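Local coordinates for protein SusD homolog (Bacteroides thetaiotaomicron, PDB 3SGH) that probably binds glycans at the outer membrane as a SusD-like lipoprotein, handing them to a partner transporter for uptake, at residues R109-Q114 with P315-A320. Residues are numbered along the deposited sequence; the frame is centred on the assembly and turned at random.
Sequences RVYGMQ and PVMYAA
With CG anti to the backbone N (chi1 -164°), Tyr-111 reaches from helix 100-120 toward the strand at 315-317, where Val-316 sends CG1 and Met-317 sends its chain back from the same anti setting. The helix and strand stand well apart, the nearest CA atoms, of Tyr-111 and Val-316, being 10.3 Å from each other, so side chains must close the distance. Val-316 CG1 comes in obliquely at the phenol end, 4.0 Å from CZ of Tyr-111. Met-317, a selenomethionine, is extended as far as SE and then bends (chi3 -74°), which carries its methyl CE to the ring edge, near the ring plane, 4.1 Å from Tyr-111 CE2. The phenol oxygen lies 3.7 Å from Val-316 O, a distance too long for a bond; its hydrogen bond is instead with NH1 of Arg-194, on helix 181-198. That helix also touches both Val-316 and Met-317, so it flanks the strand side of the contact. One face of the Tyr-111 ring is covered from within its own helix: NE2 of Gln-114 sits 4.0 Å above the ring centre while donating to Tyr-111 O at 2.9 Å. This bond is bent (137° at the hydrogen), yet the donor lies in the carbonyl plane, on a lone pair. An alanine at Tyr-111 would take away the ring and hydroxyl, and would probably leave Arg-194 without this partner and a gap beside Val-316 CG1 and the Met-317 methyl. On the strand side, Val-316 and Met-317 both pair through their backbones with Ser-227, forming a classic beta bulge in the small antiparallel sheet of 227-229 and 314-317, which this buried tyrosine joins to helix 100-120 within the largely helical SusD-like fold.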
loop_
_atom_site.group_PDB
_atom_site.type_symbol
_atom_site.label_atom_id
_atom_site.label_comp_id
_atom_site.label_asym_id
_atom_site.label_seq_id
_atom_site.Cartn_x
_atom_site.Cartn_y
_atom_site.Cartn_z
ATOM N N ARG A 109 -13.832 -2.373 -7.507
ATOM C CA ARG A 109 -14.432 -1.472 -6.517
ATOM C C ARG A 109 -13.926 -1.753 -5.127
ATOM O O ARG A 109 -13.505 -0.855 -4.449
ATOM C CB ARG A 109 -15.940 -1.627 -6.526
ATOM C CG ARG A 109 -16.708 -0.656 -5.639
ATOM C CD ARG A 109 -18.141 -0.959 -5.708
ATOM N NE ARG A 109 -18.931 -0.081 -4.849
ATOM C CZ ARG A 109 -20.091 -0.393 -4.298
ATOM N NH1 ARG A 109 -20.600 -1.631 -4.389
ATOM N NH2 ARG A 109 -20.703 0.536 -3.580
ATOM N N VAL A 110 -13.948 -3.028 -4.712
ATOM C CA VAL A 110 -13.415 -3.374 -3.410
ATOM C C VAL A 110 -11.938 -2.935 -3.330
ATOM O O VAL A 110 -11.539 -2.393 -2.311
ATOM C CB VAL A 110 -13.575 -4.868 -3.057
ATOM C CG1 VAL A 110 -12.672 -5.236 -1.807
ATOM C CG2 VAL A 110 -15.086 -5.279 -2.838
ATOM N N TYR A 111 -11.120 -3.160 -4.360
ATOM C CA TYR A 111 -9.669 -2.815 -4.306
ATOM C C TYR A 111 -9.493 -1.316 -4.017
ATOM O O TYR A 111 -8.711 -0.891 -3.136
ATOM C CB TYR A 111 -8.894 -3.186 -5.599
ATOM C CG TYR A 111 -7.410 -3.165 -5.314
ATOM C CD1 TYR A 111 -6.640 -1.984 -5.455
ATOM C CD2 TYR A 111 -6.784 -4.301 -4.826
ATOM C CE1 TYR A 111 -5.277 -1.992 -5.120
ATOM C CE2 TYR A 111 -5.443 -4.308 -4.512
ATOM C CZ TYR A 111 -4.699 -3.159 -4.665
ATOM O OH TYR A 111 -3.369 -3.190 -4.297
ATOM N N GLY A 112 -10.274 -0.522 -4.714
ATOM C CA GLY A 112 -10.168 0.906 -4.623
ATOM C C GLY A 112 -10.674 1.415 -3.298
ATOM O O GLY A 112 -10.093 2.324 -2.704
HETATM N N MSE A 113 -11.796 0.855 -2.859
HETATM C CA MSE A 113 -12.437 1.341 -1.662
HETATM C C MSE A 113 -11.770 0.822 -0.385
HETATM O O MSE A 113 -11.852 1.483 0.659
HETATM C CB MSE A 113 -13.922 1.029 -1.679
HETATM C CG MSE A 113 -14.639 1.827 -2.821
HETATM SE SE MSE A 113 -14.471 3.755 -2.605
HETATM C CE MSE A 113 -13.640 4.197 -4.272
ATOM N N GLN A 114 -11.115 -0.334 -0.429
ATOM C CA GLN A 114 -10.360 -0.777 0.751
ATOM C C GLN A 114 -9.170 0.148 0.983
ATOM O O GLN A 114 -8.837 0.442 2.113
ATOM C CB GLN A 114 -9.942 -2.244 0.671
ATOM C CG GLN A 114 -8.998 -2.677 -0.429
ATOM C CD GLN A 114 -7.527 -2.327 -0.187
ATOM O OE1 GLN A 114 -7.066 -2.366 0.937
ATOM N NE2 GLN A 114 -6.805 -1.977 -1.262
ATOM N N PRO A 315 3.591 -2.110 -10.498
ATOM C CA PRO A 315 3.122 -3.286 -9.751
ATOM C C PRO A 315 1.821 -3.058 -8.998
ATOM O O PRO A 315 1.505 -1.919 -8.606
ATOM C CB PRO A 315 4.229 -3.541 -8.742
ATOM C CG PRO A 315 4.851 -2.244 -8.537
ATOM C CD PRO A 315 4.770 -1.493 -9.839
ATOM N N VAL A 316 1.051 -4.128 -8.824
ATOM C CA VAL A 316 -0.174 -4.094 -8.049
ATOM C C VAL A 316 0.006 -4.955 -6.783
ATOM O O VAL A 316 -0.131 -4.458 -5.669
ATOM C CB VAL A 316 -1.385 -4.555 -8.826
ATOM C CG1 VAL A 316 -2.656 -4.475 -7.899
ATOM C CG2 VAL A 316 -1.554 -3.731 -10.148
HETATM N N MSE A 317 0.343 -6.232 -6.940
HETATM C CA MSE A 317 0.432 -7.098 -5.796
HETATM C C MSE A 317 1.347 -8.249 -6.106
HETATM O O MSE A 317 1.202 -8.881 -7.165
HETATM C CB MSE A 317 -0.967 -7.613 -5.458
HETATM C CG MSE A 317 -0.993 -8.550 -4.257
HETATM SE SE MSE A 317 -2.822 -9.335 -4.050
HETATM C CE MSE A 317 -3.565 -7.780 -3.405
ATOM N N TYR A 318 2.269 -8.536 -5.201
ATOM C CA TYR A 318 3.285 -9.549 -5.416
ATOM C C TYR A 318 2.989 -10.843 -4.702
ATOM O O TYR A 318 2.429 -10.847 -3.606
ATOM C CB TYR A 318 4.626 -9.058 -4.892
ATOM C CG TYR A 318 5.228 -7.834 -5.546
ATOM C CD1 TYR A 318 5.603 -7.827 -6.867
ATOM C CD2 TYR A 318 5.398 -6.681 -4.839
ATOM C CE1 TYR A 318 6.190 -6.734 -7.454
ATOM C CE2 TYR A 318 6.022 -5.575 -5.429
ATOM C CZ TYR A 318 6.432 -5.612 -6.718
ATOM O OH TYR A 318 7.043 -4.477 -7.253
ATOM N N ALA A 319 3.424 -11.956 -5.304
ATOM C CA ALA A 319 3.231 -13.263 -4.701
ATOM C C ALA A 319 3.849 -13.316 -3.282
ATOM O O ALA A 319 3.300 -13.981 -2.384
ATOM C CB ALA A 319 3.790 -14.380 -5.599
ATOM N N ALA A 320 4.971 -12.605 -3.088
ATOM C CA ALA A 320 5.630 -12.548 -1.769
ATOM C C ALA A 320 4.673 -12.098 -0.657
ATOM O O ALA A 320 4.768 -12.583 0.471
ATOM C CB ALA A 320 6.900 -11.634 -1.822
#